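Side-chain contacts in lipocalin AI-4 (PDB 5H9N), which binds cysteinyl leukotrienes such as leukotriene C4 inside its lipocalin barrel, probably sequestering these mediators while the insect feeds on blood: residues Phe21-Phe26 with Gly77-Gln82; Tyr105-Arg110 with Leu145-Leu150; Phe123-Arg128 with Glu133-Leu138. The protein carries 1 engineered substitution. One frame throughout, in Å; residues are numbered along the deposited sequence.

In the fold
From the N terminus, the 21-26 segment leads through the short helix 23-26 into the first barrel strand, 30-36, and contact 1 closes the loop from there to strand 78-85, about half-way along the run of strands. That loop is complete before contact 2 opens at strand 105-112. The next strand, 120-127, pairs antiparallel with it and carries one half of contact 3, which closes a short loop onto residues 133-138 and therefore falls within the longer loop of contact 2, ended by 145-150. Contacts 2 and 3 have centres about 7 Å apart and pack segments 133-138 and 145-150 on neighbouring strands; the centre of contact 1 is about 17 Å from each of theirs.

Contact 1 (Phe21-Phe26 with Gly77-Gln82); sequences FDANRF and GFYSFQ
Phe-21 meets Tyr-79 where the segment leading into the first strand of the lipocalin barrel passes strand 78-85. It is a small van der Waals contact in which the Tyr-79 hydroxyl makes the closest approaches, without a hydrogen bond between the two segments. The Phe-21 side chain points toward the strand, with CG anti to the backbone N (chi1 175°), and this brings the CE2 corner of its ring to the phenol. CE2 lies 4.0 Å from CE1 of Tyr-79, and the two side chains cross at a slant. The hydroxyl of Tyr-79 sits at the edge of the Phe-21 ring, near its plane, while one face of that ring has the backbone N of Ala-23 above it, displaced toward the rim.

Other side chains pack round the two rings. Tyr-79 meets Phe-27 edge-to-face and also touches Leu-54, while Phe-21 rests on Val-97 of strand 90-100. Phe-26 turns into the barrel, stacks with Trp-31 and touches the bound leukotriene, as does Phe-81 on the strand; the Tyr-79 side chain is about 7 Å from that ligand.

The polar bonds belong to the helix start. Asp-22 is the N-cap of helix 23-26, and its OD1 accepts two weak bonds, from Asn-24 N at 3.1 Å and from Arg-25 N at 3.4 Å. A backbone bond from Phe-26 N to Asp-22 O, 3.2 Å long, closes the turn. Within this turn the methyl of Ala-23 points to the strand beside Phe-21, and Tyr-79 OH touches both, 3.5 Å from Phe-21 CE2 and 3.6 Å from Ala-23 CB.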
# COMPACT_ATOMS: atom_id res chain seq x y z
N PHE A 21 4.32 -11.15 10.09
CA PHE A 21 4.21 -9.70 9.94
C PHE A 21 4.07 -9.02 11.30
O PHE A 21 3.25 -9.42 12.12
CB PHE A 21 3.02 -9.34 9.05
CG PHE A 21 2.77 -7.86 8.95
CD1 PHE A 21 3.67 -7.02 8.31
CD2 PHE A 21 1.62 -7.30 9.49
CE1 PHE A 21 3.44 -5.67 8.21
CE2 PHE A 21 1.38 -5.93 9.39
CZ PHE A 21 2.29 -5.12 8.74
N ASP A 22 4.89 -7.99 11.51
CA ASP A 22 4.94 -7.24 12.76
C ASP A 22 4.36 -5.85 12.53
O ASP A 22 5.05 -4.94 12.07
CB ASP A 22 6.38 -7.15 13.27
CG ASP A 22 6.50 -6.53 14.65
OD1 ASP A 22 5.57 -5.83 15.09
OD2 ASP A 22 7.54 -6.75 15.30
N ALA A 23 3.08 -5.68 12.85
CA ALA A 23 2.39 -4.43 12.59
C ALA A 23 3.04 -3.25 13.31
O ALA A 23 3.07 -2.14 12.77
CB ALA A 23 0.92 -4.54 12.97
N ASN A 24 3.57 -3.49 14.50
CA ASN A 24 4.19 -2.43 15.27
C ASN A 24 5.41 -1.84 14.58
O ASN A 24 5.68 -0.65 14.69
CB ASN A 24 4.58 -2.92 16.67
CG ASN A 24 3.38 -3.06 17.59
OD1 ASN A 24 2.31 -2.51 17.33
ND2 ASN A 24 3.56 -3.78 18.69
N ARG A 25 6.15 -2.68 13.86
CA ARG A 25 7.35 -2.20 13.18
C ARG A 25 7.04 -1.60 11.82
O ARG A 25 7.81 -0.79 11.32
CB ARG A 25 8.37 -3.32 13.00
CG ARG A 25 8.98 -3.81 14.30
CD ARG A 25 10.22 -4.61 14.00
NE ARG A 25 11.27 -3.77 13.44
CZ ARG A 25 12.20 -4.19 12.60
NH1 ARG A 25 12.21 -5.46 12.21
NH2 ARG A 25 13.11 -3.35 12.13
N PHE A 26 5.93 -2.00 11.22
CA PHE A 26 5.57 -1.45 9.93
C PHE A 26 4.86 -0.10 10.05
O PHE A 26 5.17 0.84 9.33
CB PHE A 26 4.68 -2.41 9.14
CG PHE A 26 4.24 -1.83 7.83
CD1 PHE A 26 5.12 -1.76 6.77
CD2 PHE A 26 2.96 -1.29 7.67
CE1 PHE A 26 4.75 -1.18 5.58
CE2 PHE A 26 2.59 -0.71 6.47
CZ PHE A 26 3.48 -0.67 5.43
N GLY A 77 -3.77 -10.75 7.26
CA GLY A 77 -2.80 -9.81 6.71
C GLY A 77 -3.41 -8.55 6.13
O GLY A 77 -2.69 -7.57 5.90
N PHE A 78 -4.72 -8.55 5.91
CA PHE A 78 -5.36 -7.40 5.29
C PHE A 78 -5.87 -6.38 6.29
O PHE A 78 -6.31 -6.70 7.41
CB PHE A 78 -6.51 -7.84 4.39
CG PHE A 78 -6.07 -8.18 2.99
CD1 PHE A 78 -5.61 -9.44 2.68
CD2 PHE A 78 -6.10 -7.21 1.98
CE1 PHE A 78 -5.19 -9.74 1.38
CE2 PHE A 78 -5.68 -7.51 0.71
CZ PHE A 78 -5.23 -8.77 0.41
N TYR A 79 -5.81 -5.13 5.85
CA TYR A 79 -6.29 -3.97 6.57
C TYR A 79 -7.29 -3.23 5.72
O TYR A 79 -7.15 -3.17 4.49
CB TYR A 79 -5.14 -3.04 6.95
CG TYR A 79 -4.22 -3.66 7.98
CD1 TYR A 79 -3.22 -4.54 7.60
CD2 TYR A 79 -4.40 -3.41 9.33
CE1 TYR A 79 -2.40 -5.13 8.53
CE2 TYR A 79 -3.58 -3.99 10.27
CZ TYR A 79 -2.59 -4.84 9.87
OH TYR A 79 -1.78 -5.43 10.81
N SER A 80 -8.30 -2.65 6.36
CA SER A 80 -9.25 -1.75 5.72
C SER A 80 -8.99 -0.34 6.22
O SER A 80 -8.92 -0.12 7.43
CB SER A 80 -10.69 -2.16 6.04
OG SER A 80 -11.62 -1.21 5.56
N PHE A 81 -8.83 0.60 5.30
CA PHE A 81 -8.63 2.00 5.65
C PHE A 81 -9.80 2.83 5.19
O PHE A 81 -10.17 2.81 4.01
CB PHE A 81 -7.32 2.51 5.06
CG PHE A 81 -6.12 2.04 5.80
CD1 PHE A 81 -5.64 2.75 6.88
CD2 PHE A 81 -5.48 0.86 5.46
CE1 PHE A 81 -4.54 2.31 7.61
CE2 PHE A 81 -4.37 0.42 6.17
CZ PHE A 81 -3.91 1.14 7.25
N GLN A 82 -10.37 3.57 6.13
CA GLN A 82 -11.42 4.53 5.84
C GLN A 82 -10.77 5.89 5.72
O GLN A 82 -10.19 6.38 6.68
CB GLN A 82 -12.48 4.51 6.93
CG GLN A 82 -13.73 5.28 6.57
CD GLN A 82 -14.37 4.76 5.30
OE1 GLN A 82 -14.39 3.55 5.06
NE2 GLN A 82 -14.89 5.66 4.48

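Contact 2 (Tyr105-Arg110 with Leu145-Leu150); sequences YALLYR and LELTSL. With LTX ((5~{S},6~{R},7~{E},9~{E},11~{Z},14~{Z})-6-[(2~{R})-2-[[(4~{S})-4-azanyl-5-oxidanyl-5-oxidanylidene-pentanoyl]amino]-3-( 2-hydroxy-2-oxoethylamino)-3-oxidanylidene-propyl]sulfanyl-5-oxidanyl-icosa-7,9,11,14-tetraenoic acid), chain B.
On the outer side of the leukotriene-binding barrel, Leu-107 of strand 105-112 receives Leu-145 and Leu-147 from the loop that follows helix 139-144. Leu-107 and Leu-145 reach toward each other tip to tip, with CD2 of Leu-107 3.8 Å from CD1 of Leu-145. The other branch of Leu-107 turns to Leu-147, a looser contact of 4.5 Å between the two CD1 methyls. The first torsion of Leu-107 swings its fork away from its own backbone N and extends both methyls toward the loop. Leu-142 of the helix packs against Leu-107 and Leu-147 as well. The chain leaves the helix through a Schellman motif, in which Glu-146 takes a positive phi; this turn lies between the two leucines that come back to the barrel.

Side chains alternate along the strand, as usual in a lipocalin barrel, and Leu-108 and Arg-110 face the cavity and the bound leukotriene C4. Arg-110 grips the C1 carboxylate of the fatty-acid chain by two nearly straight bonds, NE to O2 at 2.8 Å (167°) and NH2 to O1 at 2.9 Å (177°). A bend at chi3 (66°) turns the guanidinium so that ligand C9, in the polyene, lies 3.5 Å above one face, toward the rim. NH1 is taken by the hydroxyl of Tyr-48, and Lys-61 NZ, Asn-122 ND2 and the backbone O of Ala-114, the engineered residue, also bond to the ligand. Leu-108 CD2 touches the alkyl tail at C19, 4.0 Å away.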
# COMPACT_ATOMS: atom_id res chain seq x y z
N TYR A 105 12.33 -1.22 3.01
CA TYR A 105 11.34 -1.35 1.94
C TYR A 105 10.11 -2.10 2.41
O TYR A 105 10.15 -2.85 3.38
CB TYR A 105 11.95 -2.10 0.75
CG TYR A 105 12.35 -3.53 1.06
CD1 TYR A 105 11.43 -4.57 1.00
CD2 TYR A 105 13.66 -3.84 1.41
CE1 TYR A 105 11.80 -5.89 1.30
CE2 TYR A 105 14.03 -5.15 1.70
CZ TYR A 105 13.11 -6.16 1.64
OH TYR A 105 13.50 -7.45 1.94
N ALA A 106 9.02 -1.93 1.67
CA ALA A 106 7.83 -2.74 1.86
C ALA A 106 7.10 -2.87 0.54
O ALA A 106 6.85 -1.87 -0.14
CB ALA A 106 6.91 -2.12 2.90
N LEU A 107 6.77 -4.10 0.16
CA LEU A 107 5.94 -4.38 -1.00
C LEU A 107 4.53 -4.63 -0.53
O LEU A 107 4.32 -5.54 0.27
CB LEU A 107 6.47 -5.61 -1.74
CG LEU A 107 5.68 -6.04 -2.97
CD1 LEU A 107 5.75 -4.99 -4.06
CD2 LEU A 107 6.13 -7.42 -3.47
N LEU A 108 3.59 -3.80 -0.97
CA LEU A 108 2.19 -3.90 -0.58
C LEU A 108 1.30 -4.22 -1.75
O LEU A 108 1.61 -3.88 -2.90
CB LEU A 108 1.71 -2.60 0.08
CG LEU A 108 1.93 -2.42 1.58
CD1 LEU A 108 3.42 -2.43 1.91
CD2 LEU A 108 1.28 -1.13 2.06
N TYR A 109 0.18 -4.84 -1.45
CA TYR A 109 -0.93 -5.00 -2.39
C TYR A 109 -2.05 -4.10 -1.91
O TYR A 109 -2.33 -4.07 -0.71
CB TYR A 109 -1.38 -6.45 -2.44
CG TYR A 109 -2.61 -6.68 -3.28
CD1 TYR A 109 -2.55 -6.62 -4.67
CD2 TYR A 109 -3.85 -6.93 -2.70
CE1 TYR A 109 -3.67 -6.83 -5.44
CE2 TYR A 109 -4.97 -7.14 -3.46
CZ TYR A 109 -4.88 -7.08 -4.83
OH TYR A 109 -6.03 -7.30 -5.57
N ARG A 110 -2.65 -3.33 -2.81
CA ARG A 110 -3.75 -2.46 -2.47
C ARG A 110 -4.91 -2.70 -3.42
O ARG A 110 -4.71 -2.94 -4.60
CB ARG A 110 -3.32 -0.99 -2.52
CG ARG A 110 -4.40 0.00 -2.08
CD ARG A 110 -3.84 1.40 -1.80
NE ARG A 110 -3.33 2.02 -3.02
CZ ARG A 110 -2.58 3.11 -3.03
NH1 ARG A 110 -2.25 3.70 -1.89
NH2 ARG A 110 -2.13 3.60 -4.18
N LEU A 145 5.66 -12.97 -8.39
CA LEU A 145 4.44 -12.21 -8.60
C LEU A 145 4.33 -11.58 -9.98
O LEU A 145 3.37 -10.86 -10.26
CB LEU A 145 4.32 -11.11 -7.55
CG LEU A 145 4.17 -11.55 -6.09
CD1 LEU A 145 4.39 -10.36 -5.17
CD2 LEU A 145 2.80 -12.15 -5.85
N GLU A 146 5.32 -11.84 -10.84
CA GLU A 146 5.38 -11.27 -12.19
C GLU A 146 5.38 -9.74 -12.16
O GLU A 146 4.68 -9.09 -12.94
CB GLU A 146 4.21 -11.81 -13.03
CG GLU A 146 4.04 -13.33 -12.90
CD GLU A 146 2.96 -13.90 -13.80
OE1 GLU A 146 2.07 -13.13 -14.22
OE2 GLU A 146 3.01 -15.11 -14.09
N LEU A 147 6.17 -9.18 -11.26
CA LEU A 147 6.32 -7.73 -11.11
C LEU A 147 7.72 -7.28 -11.52
O LEU A 147 8.42 -6.63 -10.74
CB LEU A 147 6.04 -7.32 -9.68
CG LEU A 147 4.62 -7.62 -9.18
CD1 LEU A 147 4.55 -7.33 -7.70
CD2 LEU A 147 3.59 -6.78 -9.94
N THR A 148 8.10 -7.63 -12.73
CA THR A 148 9.48 -7.45 -13.17
C THR A 148 9.79 -6.08 -13.76
O THR A 148 10.94 -5.80 -14.09
CB THR A 148 9.86 -8.53 -14.20
OG1 THR A 148 8.97 -8.45 -15.32
CG2 THR A 148 9.78 -9.91 -13.59
N SER A 149 8.79 -5.23 -13.90
CA SER A 149 9.06 -3.86 -14.32
C SER A 149 8.20 -2.82 -13.60
O SER A 149 7.37 -2.16 -14.23
CB SER A 149 8.89 -3.71 -15.83
OG SER A 149 7.56 -4.00 -16.22
N LEU A 150 8.42 -2.66 -12.30
CA LEU A 150 7.67 -1.65 -11.57
C LEU A 150 7.95 -0.26 -12.12
O LEU A 150 9.07 0.06 -12.50
CB LEU A 150 8.00 -1.69 -10.07
CG LEU A 150 7.58 -2.96 -9.33
CD1 LEU A 150 8.04 -2.88 -7.88
CD2 LEU A 150 6.09 -3.21 -9.41
O2 LTX B . -4.23 1.14 -5.53
C1 LTX B . -3.91 1.76 -6.57
O1 LTX B . -2.81 2.36 -6.69
C2 LTX B . -4.87 1.76 -7.73
C3 LTX B . -5.52 3.14 -7.85
C4 LTX B . -5.97 3.64 -6.48
C5 LTX B . -6.85 4.88 -6.61
O3 LTX B . -6.06 6.01 -7.03
C6 LTX B . -7.57 5.21 -5.31
C7 LTX B . -6.58 5.57 -4.21
C8 LTX B . -6.43 4.82 -3.10
C9 LTX B . -5.48 5.23 -2.06
C10 LTX B . -5.42 4.69 -0.84
C11 LTX B . -4.45 5.17 0.15
C12 LTX B . -4.25 4.71 1.39
C13 LTX B . -5.02 3.57 2.03
C14 LTX B . -4.50 2.22 1.58
C15 LTX B . -3.37 1.67 2.02
C16 LTX B . -2.49 2.35 3.05
C17 LTX B . -1.03 2.04 2.76
C18 LTX B . -0.16 2.54 3.91
C19 LTX B . 1.32 2.54 3.56
C20 LTX B . 2.15 3.01 4.73
O32 LTX B . -5.42 10.95 -3.19
C21 LTX B . -6.22 10.03 -3.47
O31 LTX B . -5.87 8.92 -3.92
CA3 LTX B . -7.69 10.28 -3.24
N3 LTX B . -8.46 9.10 -3.57
C22 LTX B . -9.78 9.10 -3.74
O33 LTX B . -10.43 10.13 -3.64
CA2 LTX B . -10.48 7.81 -4.07
CB2 LTX B . -9.54 6.62 -4.13
SG2 LTX B . -8.68 6.54 -5.67
N2 LTX B . -11.26 7.96 -5.29
CD1 LTX B . -12.53 7.59 -5.35
OE1 LTX B . -13.04 6.80 -4.57
CG1 LTX B . -13.31 8.22 -6.48
CB1 LTX B . -14.64 7.52 -6.70
CA1 LTX B . -15.15 7.82 -8.10
N1 LTX B . -14.08 7.56 -9.08
C23 LTX B . -15.58 9.25 -8.22
O11 LTX B . -15.06 9.95 -9.11
O12 LTX B . -16.45 9.67 -7.43

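Contact 3 (Phe123-Arg128 with Glu133-Leu138)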
# COMPACT_ATOMS: atom_id res chain seq x y z
N PHE A 123 0.18 -3.22 -7.06
CA PHE A 123 1.28 -3.53 -6.16
C PHE A 123 2.14 -2.29 -6.02
O PHE A 123 2.43 -1.62 -7.01
CB PHE A 123 2.10 -4.72 -6.65
CG PHE A 123 1.41 -6.04 -6.50
CD1 PHE A 123 0.57 -6.51 -7.50
CD2 PHE A 123 1.59 -6.82 -5.36
CE1 PHE A 123 -0.07 -7.74 -7.37
CE2 PHE A 123 0.95 -8.04 -5.22
CZ PHE A 123 0.12 -8.50 -6.23
N LEU A 124 2.51 -2.00 -4.78
CA LEU A 124 3.15 -0.76 -4.37
C LEU A 124 4.46 -1.05 -3.70
O LEU A 124 4.52 -1.92 -2.84
CB LEU A 124 2.25 -0.00 -3.40
CG LEU A 124 0.79 0.22 -3.80
CD1 LEU A 124 0.04 0.91 -2.67
CD2 LEU A 124 0.68 1.04 -5.05
N LEU A 125 5.50 -0.32 -4.06
CA LEU A 125 6.77 -0.40 -3.36
C LEU A 125 6.99 0.88 -2.57
O LEU A 125 7.08 1.99 -3.16
CB LEU A 125 7.92 -0.63 -4.32
CG LEU A 125 9.31 -0.74 -3.66
CD1 LEU A 125 9.36 -1.97 -2.75
CD2 LEU A 125 10.41 -0.79 -4.70
N PHE A 126 7.06 0.71 -1.26
CA PHE A 126 7.37 1.78 -0.33
C PHE A 126 8.82 1.69 0.12
O PHE A 126 9.37 0.59 0.28
CB PHE A 126 6.45 1.74 0.89
CG PHE A 126 5.02 2.07 0.57
CD1 PHE A 126 4.15 1.08 0.10
CD2 PHE A 126 4.53 3.36 0.71
CE1 PHE A 126 2.83 1.38 -0.20
CE2 PHE A 126 3.22 3.65 0.41
CZ PHE A 126 2.37 2.66 -0.04
N ASN A 127 9.42 2.85 0.36
CA ASN A 127 10.80 2.96 0.79
C ASN A 127 10.90 3.95 1.93
O ASN A 127 10.17 4.96 1.95
CB ASN A 127 11.69 3.41 -0.38
CG ASN A 127 12.34 2.24 -1.10
OD1 ASN A 127 13.17 1.55 -0.52
ND2 ASN A 127 11.99 2.03 -2.38
N ARG A 128 11.79 3.70 2.89
CA ARG A 128 12.00 4.64 3.98
C ARG A 128 12.68 5.92 3.50
O ARG A 128 12.54 6.97 4.13
CB ARG A 128 12.83 3.99 5.10
CG ARG A 128 12.09 2.88 5.87
CD ARG A 128 10.81 3.38 6.51
NE ARG A 128 10.31 2.41 7.48
CZ ARG A 128 9.30 2.63 8.30
NH1 ARG A 128 8.67 3.81 8.27
NH2 ARG A 128 8.91 1.70 9.17
N GLU A 133 15.07 2.61 -4.22
CA GLU A 133 14.66 1.99 -5.47
C GLU A 133 14.34 0.52 -5.20
O GLU A 133 13.80 0.21 -4.15
CB GLU A 133 15.73 2.20 -6.55
CG GLU A 133 15.82 3.68 -6.97
CD GLU A 133 16.89 3.94 -8.01
OE1 GLU A 133 16.73 3.50 -9.17
OE2 GLU A 133 17.90 4.61 -7.68
N ILE A 134 14.63 -0.37 -6.14
CA ILE A 134 14.16 -1.74 -5.98
C ILE A 134 15.19 -2.56 -5.21
O ILE A 134 16.32 -2.72 -5.65
CB ILE A 134 13.86 -2.40 -7.34
CG1 ILE A 134 12.88 -1.52 -8.13
CG2 ILE A 134 13.32 -3.83 -7.13
CD1 ILE A 134 12.50 -2.04 -9.48
N PRO A 135 14.82 -3.06 -4.03
CA PRO A 135 15.79 -3.76 -3.18
C PRO A 135 16.13 -5.13 -3.72
O PRO A 135 15.28 -5.84 -4.26
CB PRO A 135 15.06 -3.87 -1.83
CG PRO A 135 13.63 -3.96 -2.21
CD PRO A 135 13.47 -3.06 -3.42
N ALA A 136 17.38 -5.53 -3.54
CA ALA A 136 17.81 -6.86 -3.96
C ALA A 136 17.00 -7.95 -3.27
O ALA A 136 16.71 -8.99 -3.86
CB ALA A 136 19.29 -7.05 -3.69
N GLY A 137 16.61 -7.71 -2.02
CA GLY A 137 15.91 -8.72 -1.25
C GLY A 137 14.54 -9.11 -1.79
O GLY A 137 14.00 -10.14 -1.40
N LEU A 138 13.99 -8.31 -2.69
CA LEU A 138 12.68 -8.61 -3.27
C LEU A 138 12.75 -9.31 -4.62
O LEU A 138 11.72 -9.63 -5.20
CB LEU A 138 11.86 -7.33 -3.42
CG LEU A 138 11.20 -6.75 -2.17
CD1 LEU A 138 10.44 -5.48 -2.53
CD2 LEU A 138 10.27 -7.77 -1.53
O HOH W 1 14.73 -0.43 -1.26
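Leu-125 and Asn-127, two residues apart on strand 120-127, point to the same side and hold the returning segment 133-138 by different means. A chi1 of -179° sets CG of Leu-125 opposite its own backbone N, which carries the forked end well out from the strand. Its branches then divide the work. CD2 abuts the CD corner of the Pro-135 ring, 4.0 Å away, and also lies 3.6 Å from the carbonyl O of Glu-133. CD1 lies 3.7 Å from CD1 of Leu-138, whose side chain runs past that of Leu-125 in the opposite direction.

Asn-127 has an unusual chi1 of -94°, off the staggered positions, with its amide directed at the backbone of Glu-133. ND2 donates to Glu-133 O at 3.1 Å, and the acceptor lies close to the amide plane while the donor is tilted 20° from the carbonyl plane. A water completes the link, donating to Asn-127 OD1 at 2.6 Å and to the same Glu-133 O at 3.1 Å, so this carbonyl receives two bonds. ND2 is also hydrogen-bonded to the hydroxyl of Thr-34 on strand 30-36, which ties the amide to the neighbouring strand.

On the same strand Phe-126 turns the other way and touches the leukotriene. Such two-sidedness belongs to the lipocalin barrel, here in a triabin-family member whose last long strand, 120-127, takes the following 133-138 segment on its outer face.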